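Local coordinates for hypothetical protein BVU_2266 (Bacteroides vulgatus, PDB 3TZG), which is of unknown function but forms a porin-like beta barrel, probably related to membrane beta-barrel proteins, at residues V150-T155 against C207-L212; K122-K127 against V139-T144; N162-A167 against R197-N202. One frame throughout, in Å; residues are numbered along the deposited sequence.

Interaction 1. Residues V150-T155 against C207-L212; sequences VSSCHT and CMNHGL
Asn209 grips Ser152 twice, once through its backbone and once through its side chain, where strand 199-208 gives way to a turn. Its CB carries CG anti to the carbonyl carbon (chi1 -61°), which swings the amide along the neighbouring strand. CG lies about equally far from the two polar backbone atoms of Ser152, 3.8 Å from Ser152 O and 3.9 Å from Ser152 N. At the tip, OD1 accepts the backbone N-H of Ser152 (Ser152 N to Asn209 OD1 2.9 Å), the donor well above the plane of the amide carbonyl. ND2 stays further off, 4.1 Å from Ser152 O. That same oxygen takes the backbone N-H of Asn209 in a nearly straight bond (169° at the hydrogen). OD1 stands in for a backbone acceptor beyond the last strand pair, Cys153 with Met208. Deeper in the strand, His154 and Cys207 form an antiparallel hydrogen-bonded pair, in which Cys207 N lies 2.9 Å from His154 O. In the non-hydrogen-bonded pair between, Cys153 SG lies 3.9 Å from the SE of selenomethionine Met208, on one face of the sheet. Ser152 OG sits over one face of the His210 ring. The antiparallel pairing lies at the end of strand 199-208 in the wall of the porin-like barrel; strand 136-145, whose Glu138 holds His154 NE2, also borders strand 150-158, and beyond Asn209 the chain turns back into strand 213-224.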
ATOM      1  N   VAL A 150      -7.967  19.731   9.414  1.00 62.93           N
ATOM      2  CA  VAL A 150      -8.392  18.578   8.630  1.00 58.32           C
ATOM      3  C   VAL A 150      -8.176  18.795   7.150  1.00 60.48           C
ATOM      4  O   VAL A 150      -8.514  19.840   6.598  1.00 63.03           O
ATOM      5  CB  VAL A 150      -9.891  18.306   8.928  1.00 60.83           C
ATOM      6  CG1 VAL A 150     -10.466  17.222   8.034  1.00 58.36           C
ATOM      7  CG2 VAL A 150     -10.103  17.946  10.393  1.00 61.40           C
ATOM      8  N   SER A 151      -7.619  17.784   6.508  1.00 53.66           N
ATOM      9  CA  SER A 151      -7.469  17.691   5.064  1.00 51.35           C
ATOM     10  C   SER A 151      -8.059  16.371   4.620  1.00 52.52           C
ATOM     11  O   SER A 151      -8.191  15.452   5.443  1.00 50.52           O
ATOM     12  CB  SER A 151      -6.019  17.831   4.641  1.00 52.80           C
ATOM     13  OG  SER A 151      -5.225  16.820   5.221  1.00 62.94           O
ATOM     14  N   SER A 152      -8.486  16.286   3.359  1.00 48.44           N
ATOM     15  CA  SER A 152      -9.066  15.051   2.838  1.00 46.70           C
ATOM     16  C   SER A 152      -8.733  14.844   1.364  1.00 51.61           C
ATOM     17  O   SER A 152      -8.319  15.786   0.655  1.00 51.73           O
ATOM     18  CB  SER A 152     -10.573  15.047   3.014  1.00 48.10           C
ATOM     19  OG  SER A 152     -11.158  16.092   2.252  1.00 56.98           O
ATOM     20  N   CYS A 153      -8.966  13.600   0.909  1.00 46.06           N
ATOM     21  CA  CYS A 153      -8.764  13.211  -0.463  1.00 45.48           C
ATOM     22  C   CYS A 153      -9.777  12.179  -0.876  1.00 46.40           C
ATOM     23  O   CYS A 153     -10.059  11.239  -0.129  1.00 46.95           O
ATOM     24  CB  CYS A 153      -7.349  12.682  -0.658  1.00 46.24           C
ATOM     25  SG  CYS A 153      -6.884  12.448  -2.388  1.00 50.10           S
ATOM     26  N   HIS A 154     -10.286  12.324  -2.085  1.00 40.50           N
ATOM     27  CA  HIS A 154     -11.138  11.334  -2.694  1.00 40.19           C
ATOM     28  C   HIS A 154     -10.432  10.860  -3.936  1.00 42.87           C
ATOM     29  O   HIS A 154     -10.109  11.697  -4.787  1.00 43.69           O
ATOM     30  CB  HIS A 154     -12.509  11.915  -2.985  1.00 42.73           C
ATOM     31  CG  HIS A 154     -13.617  10.915  -3.097  1.00 46.50           C
ATOM     32  ND1 HIS A 154     -14.887  11.206  -2.637  1.00 48.85           N
ATOM     33  CD2 HIS A 154     -13.610   9.657  -3.598  1.00 49.18           C
ATOM     34  CE1 HIS A 154     -15.625  10.147  -2.914  1.00 49.36           C
ATOM     35  NE2 HIS A 154     -14.903   9.181  -3.490  1.00 49.46           N
ATOM     36  N   THR A 155     -10.121   9.547  -4.019  1.00 37.98           N
ATOM     37  CA  THR A 155      -9.412   8.940  -5.163  1.00 37.28           C
ATOM     38  C   THR A 155     -10.386   8.021  -5.969  1.00 42.24           C
ATOM     39  O   THR A 155     -11.116   7.225  -5.386  1.00 42.98           O
ATOM     40  CB  THR A 155      -8.188   8.188  -4.671  1.00 37.73           C
ATOM     41  OG1 THR A 155      -7.376   9.047  -3.876  1.00 41.79           O
ATOM     42  CG2 THR A 155      -7.369   7.654  -5.777  1.00 34.07           C
ATOM     43  N   CYS A 207      -9.148  14.160  -5.949  1.00 47.93           N
ATOM     44  CA  CYS A 207      -9.838  15.402  -5.663  1.00 50.20           C
ATOM     45  C   CYS A 207      -9.565  15.768  -4.205  1.00 55.41           C
ATOM     46  O   CYS A 207     -10.120  15.162  -3.298  1.00 54.21           O
ATOM     47  CB  CYS A 207     -11.330  15.289  -5.977  1.00 51.43           C
ATOM     48  SG  CYS A 207     -12.294  16.776  -5.590  1.00 57.38           S
HETATM   49  N   MSE A 208      -8.661  16.717  -3.987  1.00 55.64           N
HETATM   50  CA  MSE A 208      -8.277  17.139  -2.647  1.00 57.34           C
HETATM   51  C   MSE A 208      -9.136  18.235  -2.094  1.00 59.06           C
HETATM   52  O   MSE A 208      -9.454  19.215  -2.793  1.00 61.14           O
HETATM   53  CB  MSE A 208      -6.842  17.636  -2.595  1.00 62.05           C
HETATM   54  CG  MSE A 208      -5.850  16.575  -2.222  1.00 71.74           C
HETATM   55 SE   MSE A 208      -5.198  15.716  -3.825  0.75 83.75          SE
HETATM   56  CE  MSE A 208      -4.089  17.142  -4.666  1.00 82.04           C
ATOM     57  N   ASN A 209      -9.452  18.091  -0.799  1.00 50.54           N
ATOM     58  CA  ASN A 209     -10.168  19.049   0.019  1.00 51.04           C
ATOM     59  C   ASN A 209     -11.376  19.650  -0.730  1.00 55.80           C
ATOM     60  O   ASN A 209     -11.555  20.885  -0.820  1.00 57.21           O
ATOM     61  CB  ASN A 209      -9.205  20.143   0.476  1.00 50.86           C
ATOM     62  CG  ASN A 209      -8.104  19.570   1.294  1.00 57.56           C
ATOM     63  OD1 ASN A 209      -8.346  18.977   2.355  1.00 51.98           O
ATOM     64  ND2 ASN A 209      -6.888  19.637   0.756  1.00 39.73           N
ATOM     65  N   HIS A 210     -12.207  18.731  -1.244  1.00 49.96           N
ATOM     66  CA  HIS A 210     -13.461  18.942  -1.941  1.00 51.03           C
ATOM     67  C   HIS A 210     -13.295  19.901  -3.128  1.00 54.91           C
ATOM     68  O   HIS A 210     -14.167  20.751  -3.365  1.00 56.63           O
ATOM     69  CB  HIS A 210     -14.540  19.460  -0.978  1.00 53.80           C
ATOM     70  CG  HIS A 210     -14.516  18.762   0.342  1.00 57.63           C
ATOM     71  ND1 HIS A 210     -15.050  17.498   0.496  1.00 58.91           N
ATOM     72  CD2 HIS A 210     -13.985  19.171   1.526  1.00 61.14           C
ATOM     73  CE1 HIS A 210     -14.833  17.176   1.763  1.00 59.23           C
ATOM     74  NE2 HIS A 210     -14.196  18.157   2.424  1.00 60.44           N
ATOM     75  N   GLY A 211     -12.207  19.729  -3.881  1.00 47.47           N
ATOM     76  CA  GLY A 211     -11.976  20.509  -5.088  1.00 46.89           C
ATOM     77  C   GLY A 211     -10.960  21.621  -5.047  1.00 50.10           C
ATOM     78  O   GLY A 211     -10.735  22.239  -6.091  1.00 51.88           O
ATOM     79  N   LEU A 212     -10.308  21.870  -3.886  1.00 44.47           N
ATOM     80  CA  LEU A 212      -9.301  22.943  -3.771  1.00 45.33           C
ATOM     81  C   LEU A 212      -8.112  22.636  -4.652  1.00 48.85           C
ATOM     82  O   LEU A 212      -7.469  23.558  -5.152  1.00 52.32           O
ATOM     83  CB  LEU A 212      -8.838  23.200  -2.326  1.00 45.45           C
ATOM     84  CG  LEU A 212      -9.884  23.817  -1.388  1.00 50.16           C
ATOM     85  CD1 LEU A 212      -9.342  23.976   0.007  1.00 50.10           C
ATOM     86  CD2 LEU A 212     -10.418  25.157  -1.925  1.00 52.47           C
TER

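Interaction 2. Residues K122-K127 against V139-T144; sequences KKVQGK and VMTVFT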
ATOM      1  N   LYS A 122      -1.153  12.568  14.825  1.00 60.70           N
ATOM      2  CA  LYS A 122      -1.943  12.438  13.597  1.00 58.63           C
ATOM      3  C   LYS A 122      -2.994  11.320  13.659  1.00 63.48           C
ATOM      4  O   LYS A 122      -2.756  10.252  14.237  1.00 63.82           O
ATOM      5  CB  LYS A 122      -0.961  12.110  12.459  1.00 58.50           C
ATOM      6  CG  LYS A 122      -1.406  12.437  11.064  1.00 60.78           C
ATOM      7  CD  LYS A 122      -0.284  12.046  10.086  1.00 64.94           C
ATOM      8  CE  LYS A 122      -0.695  12.006   8.624  1.00 69.82           C
ATOM      9  NZ  LYS A 122      -1.152  13.331   8.118  1.00 80.73           N
ATOM     10  N   LYS A 123      -4.144  11.566  13.013  1.00 59.07           N
ATOM     11  CA  LYS A 123      -5.225  10.599  12.819  1.00 56.45           C
ATOM     12  C   LYS A 123      -5.485  10.468  11.324  1.00 55.43           C
ATOM     13  O   LYS A 123      -5.600  11.480  10.633  1.00 56.94           O
ATOM     14  CB  LYS A 123      -6.495  11.013  13.583  1.00 59.38           C
ATOM     15  CG  LYS A 123      -7.490   9.884  13.779  1.00 62.48           C
ATOM     16  CD  LYS A 123      -8.748  10.361  14.451  1.00 66.04           C
ATOM     17  CE  LYS A 123      -9.683   9.193  14.707  1.00 87.14           C
ATOM     18  NZ  LYS A 123     -11.013   9.611  15.258  1.00105.73           N
ATOM     19  N   VAL A 124      -5.509   9.240  10.810  1.00 47.54           N
ATOM     20  CA  VAL A 124      -5.801   8.969   9.391  1.00 44.75           C
ATOM     21  C   VAL A 124      -6.974   7.990   9.330  1.00 48.72           C
ATOM     22  O   VAL A 124      -6.968   6.976  10.041  1.00 49.74           O
ATOM     23  CB  VAL A 124      -4.592   8.455   8.593  1.00 46.81           C
ATOM     24  CG1 VAL A 124      -4.922   8.400   7.111  1.00 44.92           C
ATOM     25  CG2 VAL A 124      -3.348   9.323   8.836  1.00 47.44           C
ATOM     26  N   GLN A 125      -8.014   8.330   8.542  1.00 43.39           N
ATOM     27  CA  GLN A 125      -9.220   7.511   8.398  1.00 41.50           C
ATOM     28  C   GLN A 125      -9.470   7.239   6.925  1.00 44.44           C
ATOM     29  O   GLN A 125      -9.724   8.157   6.164  1.00 44.21           O
ATOM     30  CB  GLN A 125     -10.425   8.201   9.047  1.00 42.65           C
ATOM     31  CG  GLN A 125     -10.244   8.496  10.523  1.00 53.25           C
ATOM     32  CD  GLN A 125     -11.405   9.272  11.050  1.00 72.44           C
ATOM     33  OE1 GLN A 125     -12.307   8.710  11.667  1.00 72.81           O
ATOM     34  NE2 GLN A 125     -11.422  10.580  10.804  1.00 64.66           N
ATOM     35  N   GLY A 126      -9.377   5.983   6.527  1.00 41.17           N
ATOM     36  CA  GLY A 126      -9.533   5.618   5.133  1.00 40.37           C
ATOM     37  C   GLY A 126     -10.671   4.672   4.907  1.00 44.99           C
ATOM     38  O   GLY A 126     -10.842   3.729   5.681  1.00 46.37           O
ATOM     39  N   LYS A 127     -11.428   4.909   3.814  1.00 39.86           N
ATOM     40  CA  LYS A 127     -12.558   4.108   3.361  1.00 40.04           C
ATOM     41  C   LYS A 127     -12.258   3.571   1.977  1.00 47.33           C
ATOM     42  O   LYS A 127     -12.030   4.365   1.080  1.00 50.05           O
ATOM     43  CB  LYS A 127     -13.837   4.959   3.360  1.00 42.52           C
ATOM     44  CG  LYS A 127     -15.114   4.154   3.252  1.00 58.87           C
ATOM     45  CD  LYS A 127     -16.332   5.065   3.128  1.00 69.66           C
ATOM     46  CE  LYS A 127     -17.591   4.250   2.959  1.00 80.18           C
ATOM     47  NZ  LYS A 127     -18.765   5.109   2.664  1.00 90.15           N
ATOM     48  N   VAL A 139     -11.363   5.533  -2.953  1.00 33.03           N
ATOM     49  CA  VAL A 139     -10.686   5.604  -1.659  1.00 33.96           C
ATOM     50  C   VAL A 139     -10.908   6.996  -1.089  1.00 45.38           C
ATOM     51  O   VAL A 139     -10.626   7.987  -1.754  1.00 46.41           O
ATOM     52  CB  VAL A 139      -9.176   5.250  -1.691  1.00 35.64           C
ATOM     53  CG1 VAL A 139      -8.593   5.222  -0.266  1.00 34.48           C
ATOM     54  CG2 VAL A 139      -8.910   3.941  -2.440  1.00 34.11           C
HETATM   55  N   MSE A 140     -11.438   7.069   0.116  1.00 47.61           N
HETATM   56  CA  MSE A 140     -11.671   8.325   0.824  1.00 50.62           C
HETATM   57  C   MSE A 140     -10.813   8.348   2.064  1.00 51.57           C
HETATM   58  O   MSE A 140     -10.839   7.387   2.846  1.00 49.70           O
HETATM   59  CB  MSE A 140     -13.143   8.513   1.167  1.00 55.87           C
HETATM   60  CG  MSE A 140     -13.987   8.783  -0.042  1.00 67.63           C
HETATM   61 SE   MSE A 140     -15.370   7.449  -0.292  0.75 81.41          SE
HETATM   62  CE  MSE A 140     -14.348   5.864  -0.636  1.00 76.86           C
ATOM     63  N   THR A 141      -9.991   9.409   2.205  1.00 46.17           N
ATOM     64  CA  THR A 141      -9.076   9.546   3.326  1.00 43.72           C
ATOM     65  C   THR A 141      -9.241  10.887   3.961  1.00 46.80           C
ATOM     66  O   THR A 141      -9.302  11.897   3.262  1.00 48.18           O
ATOM     67  CB  THR A 141      -7.625   9.335   2.914  1.00 47.08           C
ATOM     68  OG1 THR A 141      -7.500   8.281   1.961  1.00 41.12           O
ATOM     69  CG2 THR A 141      -6.751   9.034   4.090  1.00 47.89           C
ATOM     70  N   VAL A 142      -9.308  10.896   5.299  1.00 41.38           N
ATOM     71  CA  VAL A 142      -9.401  12.086   6.124  1.00 40.39           C
ATOM     72  C   VAL A 142      -8.208  12.095   7.040  1.00 46.56           C
ATOM     73  O   VAL A 142      -7.989  11.126   7.770  1.00 44.96           O
ATOM     74  CB  VAL A 142     -10.733  12.190   6.901  1.00 42.94           C
ATOM     75  CG1 VAL A 142     -10.770  13.446   7.775  1.00 42.33           C
ATOM     76  CG2 VAL A 142     -11.921  12.160   5.948  1.00 42.67           C
ATOM     77  N   PHE A 143      -7.439  13.201   7.005  1.00 47.42           N
ATOM     78  CA  PHE A 143      -6.249  13.424   7.833  1.00 48.78           C
ATOM     79  C   PHE A 143      -6.524  14.478   8.870  1.00 55.74           C
ATOM     80  O   PHE A 143      -6.839  15.616   8.513  1.00 56.99           O
ATOM     81  CB  PHE A 143      -5.050  13.843   6.967  1.00 51.61           C
ATOM     82  CG  PHE A 143      -4.625  12.848   5.913  1.00 53.15           C
ATOM     83  CD1 PHE A 143      -5.236  12.832   4.663  1.00 56.43           C
ATOM     84  CD2 PHE A 143      -3.600  11.935   6.167  1.00 56.54           C
ATOM     85  CE1 PHE A 143      -4.839  11.909   3.690  1.00 57.30           C
ATOM     86  CE2 PHE A 143      -3.200  11.013   5.198  1.00 59.10           C
ATOM     87  CZ  PHE A 143      -3.817  11.009   3.962  1.00 57.03           C
ATOM     88  N   THR A 144      -6.443  14.105  10.158  1.00 54.87           N
ATOM     89  CA  THR A 144      -6.604  15.063  11.249  1.00 57.71           C
ATOM     90  C   THR A 144      -5.227  15.264  11.880  1.00 65.32           C
ATOM     91  O   THR A 144      -4.569  14.292  12.269  1.00 65.41           O
ATOM     92  CB  THR A 144      -7.672  14.649  12.253  1.00 67.16           C
ATOM     93  OG1 THR A 144      -8.906  14.492  11.567  1.00 63.51           O
ATOM     94  CG2 THR A 144      -7.856  15.687  13.343  1.00 70.79           C
TER
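Lys127 N donates to Met140 O at 2.7 Å, the shortest of six backbone hydrogen bonds that join 122-127 to 139-144. Its return bond, from Met140 N to Lys127 O, is 2.9 Å. Beyond Met140 SE, the terminal CE of this selenomethionine folds back over the Lys127 carbonyl, since the chain bends at both chi2 and chi3. Equivalent two-way pairs link Gln125 with Val142 and Lys123 with Thr144, and alternating with the three hydrogen-bonded pairs are the non-hydrogen-bonded pairs Gly126 with Thr141 and Val124 with Phe143. The strands run 167° apart in direction and 4.6 Å apart at closest approach, the two arms of a beta hairpin in the wall of the barrel, between strand 105-114 and strand 150-158. Lys123, Gln125, Lys127, Met140, Val142 and Thr144 line one face of the sheet. On the other, Phe143 and Val124 run alongside each other in the same direction: Val124 CG1 meets Phe143 CE2 at 3.7 Å, and Val124 CG2 approaches CD2. The same CG1 also touches Thr141 CG2, at 3.6 Å. Lys122 comes obliquely to the ring, its chi4 bend (62°) setting NZ near Phe143 CD2, while Glu145 takes the ammonium in a salt bridge. Cutting Phe143 back to an alanine is likely to open a gap beside both Val124 methyls and to take away the ring against which Lys122 CE rests, leaving Glu145 to hold the ammonium.

Interaction 3. Residues N162-A167 against R197-N202; sequences NINYQA and RTALPN
Arg197 reaches across to Ala167 at one end of a short antiparallel pairing, in which weakly bonded strand 163-164 lies against the start of strand 199-208 in the porin-like barrel. The arginine leaves the backbone with CG anti to N (chi1 -162°) and bends at chi3, which brings NH1 to 2.9 Å from Ala167 O. The oxygen meets the guanidinium at its edge, slightly out of its plane, while NH2 has a long, weak ion pair with Asp7. Thr198 comes next, and its carbonyl does the work: Thr198 O accepts from Tyr165 N at 3.0 Å, the donor in the carbonyl plane. Ala199 then pairs with Asn164 without hydrogen bonds, and its carbonyl oxygen lies at the edge of the Tyr165 ring. Leu200 follows with two tasks. Its N-H bonds to Ile163 O, 3.1 Å from Leu200 N, somewhat tilted from the carbonyl plane. Its side chain crosses the tyrosine at about a right angle, Leu200 CG lying 3.5 Å from Tyr165 CD1 and CD2 nearer the CE1 side, and Leu200 CB meets Ile163 CG2. Pro228 also touches both Leu200 and Tyr165, and the phenol OH of Tyr165 accepts a bond from Leu171 N. Past Pro201, Asn202 lays its CB 3.9 Å from Ile163 CD1, while its ND2 bonds to Asn158. One water closes the far end: it accepts from Ile163 N and donates both to Leu200 O and to Asn202 OD1, the last at 2.7 Å.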
ATOM      1  N   ASN A 162      -9.487  -2.811 -19.019  1.00 54.22           N
ATOM      2  CA  ASN A 162      -9.565  -4.191 -18.516  1.00 55.80           C
ATOM      3  C   ASN A 162      -8.192  -4.876 -18.543  1.00 58.49           C
ATOM      4  O   ASN A 162      -7.992  -5.906 -19.194  1.00 58.61           O
ATOM      5  CB  ASN A 162     -10.600  -5.036 -19.283  1.00 65.41           C
ATOM      6  CG  ASN A 162     -12.006  -4.889 -18.753  1.00114.06           C
ATOM      7  OD1 ASN A 162     -12.607  -3.800 -18.752  1.00110.41           O
ATOM      8  ND2 ASN A 162     -12.563  -6.000 -18.290  1.00114.30           N
ATOM      9  N   ILE A 163      -7.261  -4.285 -17.787  1.00 54.30           N
ATOM     10  CA  ILE A 163      -5.903  -4.770 -17.575  1.00 52.61           C
ATOM     11  C   ILE A 163      -5.968  -5.767 -16.428  1.00 58.01           C
ATOM     12  O   ILE A 163      -6.433  -5.451 -15.331  1.00 58.29           O
ATOM     13  CB  ILE A 163      -4.922  -3.598 -17.331  1.00 53.96           C
ATOM     14  CG1 ILE A 163      -4.868  -2.715 -18.606  1.00 55.16           C
ATOM     15  CG2 ILE A 163      -3.515  -4.133 -16.970  1.00 52.97           C
ATOM     16  CD1 ILE A 163      -4.398  -1.353 -18.425  1.00 69.97           C
ATOM     17  N   ASN A 164      -5.578  -6.994 -16.723  1.00 56.80           N
ATOM     18  CA  ASN A 164      -5.594  -8.094 -15.766  1.00 57.16           C
ATOM     19  C   ASN A 164      -4.248  -8.756 -15.749  1.00 59.92           C
ATOM     20  O   ASN A 164      -3.549  -8.805 -16.766  1.00 60.31           O
ATOM     21  CB  ASN A 164      -6.701  -9.109 -16.093  1.00 60.48           C
ATOM     22  CG  ASN A 164      -8.079  -8.506 -15.980  1.00 86.20           C
ATOM     23  OD1 ASN A 164      -8.618  -8.300 -14.876  1.00 72.59           O
ATOM     24  ND2 ASN A 164      -8.657  -8.158 -17.127  1.00 80.66           N
ATOM     25  N   TYR A 165      -3.876  -9.235 -14.578  1.00 55.02           N
ATOM     26  CA  TYR A 165      -2.609  -9.890 -14.384  1.00 55.31           C
ATOM     27  C   TYR A 165      -2.796 -11.113 -13.515  1.00 63.08           C
ATOM     28  O   TYR A 165      -3.844 -11.284 -12.875  1.00 61.07           O
ATOM     29  CB  TYR A 165      -1.604  -8.907 -13.750  1.00 54.16           C
ATOM     30  CG  TYR A 165      -1.819  -8.660 -12.265  1.00 53.24           C
ATOM     31  CD1 TYR A 165      -2.777  -7.755 -11.821  1.00 52.55           C
ATOM     32  CD2 TYR A 165      -1.056  -9.321 -11.310  1.00 54.80           C
ATOM     33  CE1 TYR A 165      -3.005  -7.547 -10.466  1.00 50.32           C
ATOM     34  CE2 TYR A 165      -1.275  -9.119  -9.946  1.00 55.29           C
ATOM     35  CZ  TYR A 165      -2.244  -8.219  -9.530  1.00 59.28           C
ATOM     36  OH  TYR A 165      -2.463  -7.981  -8.197  1.00 62.78           O
ATOM     37  N   GLN A 166      -1.746 -11.929 -13.456  1.00 64.39           N
ATOM     38  CA  GLN A 166      -1.673 -13.095 -12.594  1.00 66.79           C
ATOM     39  C   GLN A 166      -0.300 -13.089 -11.948  1.00 72.44           C
ATOM     40  O   GLN A 166       0.703 -13.129 -12.658  1.00 75.05           O
ATOM     41  CB  GLN A 166      -1.948 -14.377 -13.371  1.00 71.10           C
ATOM     42  CG  GLN A 166      -2.604 -15.491 -12.540  1.00101.73           C
ATOM     43  CD  GLN A 166      -4.100 -15.318 -12.367  1.00130.01           C
ATOM     44  OE1 GLN A 166      -4.600 -15.135 -11.250  1.00129.43           O
ATOM     45  NE2 GLN A 166      -4.853 -15.395 -13.464  1.00120.99           N
ATOM     46  N   ALA A 167      -0.254 -12.886 -10.619  1.00 65.64           N
ATOM     47  CA  ALA A 167       0.964 -12.864  -9.815  1.00 62.28           C
ATOM     48  C   ALA A 167       0.633 -13.292  -8.397  1.00 60.09           C
ATOM     49  O   ALA A 167      -0.542 -13.295  -8.012  1.00 59.66           O
ATOM     50  CB  ALA A 167       1.593 -11.483  -9.842  1.00 61.57           C
ATOM     51  N   ARG A 197      -7.883  -9.841  -6.707  1.00 54.30           N
ATOM     52  CA  ARG A 197      -6.441  -9.617  -6.646  1.00 54.44           C
ATOM     53  C   ARG A 197      -5.833  -9.752  -8.101  1.00 59.55           C
ATOM     54  O   ARG A 197      -4.650 -10.057  -8.277  1.00 62.72           O
ATOM     55  CB  ARG A 197      -5.895 -10.675  -5.653  1.00 59.36           C
ATOM     56  CG  ARG A 197      -4.516 -10.418  -5.074  1.00 76.26           C
ATOM     57  CD  ARG A 197      -4.116 -11.431  -3.994  1.00 83.55           C
ATOM     58  NE  ARG A 197      -4.141 -12.834  -4.430  1.00 77.95           N
ATOM     59  CZ  ARG A 197      -3.223 -13.405  -5.211  1.00 90.83           C
ATOM     60  NH1 ARG A 197      -2.223 -12.683  -5.718  1.00 90.07           N
ATOM     61  NH2 ARG A 197      -3.318 -14.695  -5.527  1.00 56.53           N
ATOM     62  N   THR A 198      -6.646  -9.413  -9.120  1.00 52.76           N
ATOM     63  CA  THR A 198      -6.397  -9.589 -10.539  1.00 52.02           C
ATOM     64  C   THR A 198      -6.420  -8.288 -11.370  1.00 53.68           C
ATOM     65  O   THR A 198      -5.707  -8.215 -12.365  1.00 53.42           O
ATOM     66  CB  THR A 198      -7.516 -10.539 -11.011  1.00 59.89           C
ATOM     67  OG1 THR A 198      -6.989 -11.846 -10.904  1.00 67.08           O
ATOM     68  CG2 THR A 198      -8.017 -10.295 -12.429  1.00 52.41           C
ATOM     69  N   ALA A 199      -7.293  -7.332 -11.053  1.00 49.17           N
ATOM     70  CA  ALA A 199      -7.450  -6.115 -11.866  1.00 47.57           C
ATOM     71  C   ALA A 199      -6.401  -5.050 -11.551  1.00 48.20           C
ATOM     72  O   ALA A 199      -5.977  -4.952 -10.407  1.00 48.28           O
ATOM     73  CB  ALA A 199      -8.833  -5.525 -11.633  1.00 48.48           C
ATOM     74  N   LEU A 200      -6.033  -4.223 -12.557  1.00 41.74           N
ATOM     75  CA  LEU A 200      -5.123  -3.078 -12.414  1.00 39.40           C
ATOM     76  C   LEU A 200      -5.770  -1.813 -12.987  1.00 44.56           C
ATOM     77  O   LEU A 200      -6.279  -1.876 -14.112  1.00 48.04           O
ATOM     78  CB  LEU A 200      -3.764  -3.313 -13.076  1.00 39.05           C
ATOM     79  CG  LEU A 200      -2.820  -4.293 -12.382  1.00 41.27           C
ATOM     80  CD1 LEU A 200      -1.609  -4.634 -13.269  1.00 39.16           C
ATOM     81  CD2 LEU A 200      -2.439  -3.793 -11.008  1.00 38.48           C
ATOM     82  N   PRO A 201      -5.789  -0.664 -12.256  1.00 36.73           N
ATOM     83  CA  PRO A 201      -6.417   0.530 -12.822  1.00 36.12           C
ATOM     84  C   PRO A 201      -5.584   1.136 -13.951  1.00 42.68           C
ATOM     85  O   PRO A 201      -4.357   1.200 -13.847  1.00 43.46           O
ATOM     86  CB  PRO A 201      -6.509   1.475 -11.617  1.00 36.35           C
ATOM     87  CG  PRO A 201      -5.344   1.100 -10.768  1.00 38.93           C
ATOM     88  CD  PRO A 201      -5.222  -0.386 -10.915  1.00 35.44           C
ATOM     89  N   ASN A 202      -6.236   1.558 -15.037  1.00 40.77           N
ATOM     90  CA  ASN A 202      -5.532   2.200 -16.152  1.00 40.44           C
ATOM     91  C   ASN A 202      -5.383   3.704 -15.907  1.00 42.63           C
ATOM     92  O   ASN A 202      -4.406   4.295 -16.353  1.00 42.18           O
ATOM     93  CB  ASN A 202      -6.218   1.937 -17.478  1.00 42.20           C
ATOM     94  CG  ASN A 202      -7.694   2.138 -17.512  1.00 59.59           C
ATOM     95  OD1 ASN A 202      -8.475   1.237 -17.218  1.00 58.69           O
ATOM     96  ND2 ASN A 202      -8.100   3.259 -18.023  1.00 55.07           N
TER
HETATM   97  O   HOH W   1      -7.689  -1.322 -16.590  1.00 59.14           O

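Overall arrangement
Along the chain, interaction 2 comes first: 122-127 meets 139-144 and closes a beta hairpin. The next strand, 150-158, pairs antiparallel with the second arm of that hairpin, so interactions 1 and 2 touch directly, with Thr155 N and Ser151 O in probable hydrogen bonds to Val139 O and Phe143 N. Interaction 1 closes only when the chain returns at 207-212, after a long excursion that includes helix 181-188. Interaction 3 is nested inside that excursion, 162-167 joining 197-202. Strand 199-208 serves both, pairing with 163-164 near its start and with 150-158 further on; the centres of interactions 1 and 3 lie about 27 Å apart. None of the three loops cross.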